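Long-range contact in Two-component system sensor histidine kinase (Bacteroides thetaiotaomicron, PDB 3OTT), which probably senses saccharides through its extracellular beta-propeller and beta-sandwich region and is thought to relay the signal by histidine autophosphorylation: residues N14-A19 with T296-S301. Sequence-based numbering, arbitrary orientation.
Sequences NIYLGA and TDYGIS
Ser301 OG is gripped twice: it donates to Asn14 OD1 at 2.8 Å and accepts from the backbone N of Thr277. This bond lies where strand 13-15, from the start of the chain, runs antiparallel to strand 300-303 and completes the beta-propeller blade made by strands 281-286, 292-296 and 300-303, the Velcro-like closure of propellers. The hydroxyl stands above the plane of the Asn14 side-chain amide, 40° out of it, and that amide is also fixed by ND2 bonding to Ser275 O; an alanine here would probably leave Ser301 OG without its acceptor and Ser275 O without this donor. Ile15 and Ile300 form the hydrogen-bonded antiparallel pair, next to the non-hydrogen-bonded pair Asn14 and Ser301: Ile15 N to Ile300 O is nearly straight (172° at the hydrogen), whereas Ile300 N to Ile15 O, also 2.8 Å, is more bent. On the sheet face of these isoleucines their CB atoms meet at 4.0 Å, and Leu17 CD2 reaches Ile300 CD1, with Val24 and Ile37 of the neighbouring blade packed on both Leu17 and Ile300. Beyond the strand end, Tyr16 CG stands anti to its own carbonyl carbon (chi1 -59°), and the ring, its OH bonded to Thr277 OG1, comes back toward Gly299, Tyr16 CD1 lying 4.0 Å from Gly299 CA. Tyr16 CD1 and CE1 lie against Tyr298, with Tyr16 CE1 3.6 Å from Tyr298 CE2.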
loop_
_atom_site.group_PDB
_atom_site.type_symbol
_atom_site.label_atom_id
_atom_site.label_comp_id
_atom_site.label_asym_id
_atom_site.label_seq_id
_atom_site.Cartn_x
_atom_site.Cartn_y
_atom_site.Cartn_z
ATOM N N ASN B 14 -30.652 17.985 8.922
ATOM C CA ASN B 14 -31.447 17.972 7.693
ATOM C C ASN B 14 -31.187 19.144 6.741
ATOM O O ASN B 14 -31.255 20.308 7.127
ATOM C CB ASN B 14 -32.910 17.808 8.002
ATOM C CG ASN B 14 -33.211 16.447 8.660
ATOM O OD1 ASN B 14 -32.469 15.457 8.499
ATOM N ND2 ASN B 14 -34.291 16.393 9.390
ATOM N N ILE B 15 -30.897 18.813 5.497
ATOM C CA ILE B 15 -30.449 19.768 4.489
ATOM C C ILE B 15 -31.430 19.777 3.268
ATOM O O ILE B 15 -31.776 18.712 2.729
ATOM C CB ILE B 15 -29.003 19.362 4.019
ATOM C CG1 ILE B 15 -28.002 19.439 5.207
ATOM C CG2 ILE B 15 -28.623 20.170 2.795
ATOM C CD1 ILE B 15 -26.830 18.468 5.086
ATOM N N TYR B 16 -31.882 20.958 2.880
ATOM C CA TYR B 16 -32.872 21.193 1.798
ATOM C C TYR B 16 -32.234 22.029 0.701
ATOM O O TYR B 16 -31.449 22.946 0.959
ATOM C CB TYR B 16 -34.115 21.923 2.351
ATOM C CG TYR B 16 -34.706 21.074 3.444
ATOM C CD1 TYR B 16 -35.455 19.938 3.111
ATOM C CD2 TYR B 16 -34.410 21.313 4.802
ATOM C CE1 TYR B 16 -35.973 19.083 4.091
ATOM C CE2 TYR B 16 -34.923 20.430 5.811
ATOM C CZ TYR B 16 -35.726 19.302 5.406
ATOM O OH TYR B 16 -36.259 18.398 6.306
ATOM N N LEU B 17 -32.599 21.724 -0.526
ATOM C CA LEU B 17 -31.973 22.323 -1.669
ATOM C C LEU B 17 -32.810 23.491 -2.163
ATOM O O LEU B 17 -34.024 23.516 -1.973
ATOM C CB LEU B 17 -31.822 21.290 -2.794
ATOM C CG LEU B 17 -31.064 20.015 -2.439
ATOM C CD1 LEU B 17 -31.191 19.006 -3.558
ATOM C CD2 LEU B 17 -29.606 20.283 -2.089
ATOM N N GLY B 18 -32.176 24.439 -2.841
ATOM C CA GLY B 18 -32.935 25.540 -3.443
ATOM C C GLY B 18 -33.535 25.107 -4.767
ATOM O O GLY B 18 -33.583 23.910 -5.064
ATOM N N ALA B 19 -33.994 26.080 -5.544
ATOM C CA ALA B 19 -34.448 25.877 -6.910
ATOM C C ALA B 19 -35.552 24.808 -7.115
ATOM O O ALA B 19 -35.538 24.119 -8.150
ATOM C CB ALA B 19 -33.209 25.588 -7.838
ATOM N N THR B 296 -33.320 11.537 -0.158
ATOM C CA THR B 296 -34.654 11.134 -0.002
ATOM C C THR B 296 -35.531 11.902 -0.975
ATOM O O THR B 296 -35.062 12.716 -1.777
ATOM C CB THR B 296 -35.147 11.375 1.417
ATOM O OG1 THR B 296 -35.443 12.761 1.543
ATOM C CG2 THR B 296 -34.092 11.019 2.482
ATOM N N ASP B 297 -36.818 11.563 -0.922
ATOM C CA ASP B 297 -37.807 12.170 -1.717
ATOM C C ASP B 297 -38.094 13.595 -1.229
ATOM O O ASP B 297 -38.784 14.320 -1.905
ATOM C CB ASP B 297 -39.104 11.341 -1.640
ATOM C CG ASP B 297 -39.785 11.236 -2.972
ATOM O OD1 ASP B 297 -39.082 10.994 -3.969
ATOM O OD2 ASP B 297 -41.019 11.401 -3.026
ATOM N N TYR B 298 -37.520 14.004 -0.093
ATOM C CA TYR B 298 -37.606 15.385 0.319
ATOM C C TYR B 298 -36.386 15.827 1.154
ATOM O O TYR B 298 -36.410 15.775 2.394
ATOM C CB TYR B 298 -38.963 15.671 0.985
ATOM C CG TYR B 298 -39.182 17.139 1.393
ATOM C CD1 TYR B 298 -39.359 18.137 0.444
ATOM C CD2 TYR B 298 -39.191 17.508 2.744
ATOM C CE1 TYR B 298 -39.515 19.469 0.830
ATOM C CE2 TYR B 298 -39.384 18.812 3.133
ATOM C CZ TYR B 298 -39.539 19.779 2.177
ATOM O OH TYR B 298 -39.719 21.058 2.587
ATOM N N GLY B 299 -35.331 16.289 0.484
ATOM C CA GLY B 299 -34.123 16.736 1.185
ATOM C C GLY B 299 -33.134 15.611 1.535
ATOM O O GLY B 299 -33.289 14.444 1.117
ATOM N N ILE B 300 -32.209 15.941 2.422
ATOM C CA ILE B 300 -31.076 15.128 2.801
ATOM C C ILE B 300 -31.041 15.055 4.297
ATOM O O ILE B 300 -31.240 16.038 4.976
ATOM C CB ILE B 300 -29.773 15.823 2.314
ATOM C CG1 ILE B 300 -29.638 15.680 0.825
ATOM C CG2 ILE B 300 -28.508 15.313 3.017
ATOM C CD1 ILE B 300 -28.756 16.758 0.197
ATOM N N SER B 301 -30.771 13.868 4.808
ATOM C CA SER B 301 -30.571 13.657 6.202
ATOM C C SER B 301 -29.127 13.267 6.375
ATOM O O SER B 301 -28.611 12.332 5.715
ATOM C CB SER B 301 -31.495 12.528 6.681
ATOM O OG SER B 301 -32.696 13.014 7.251
#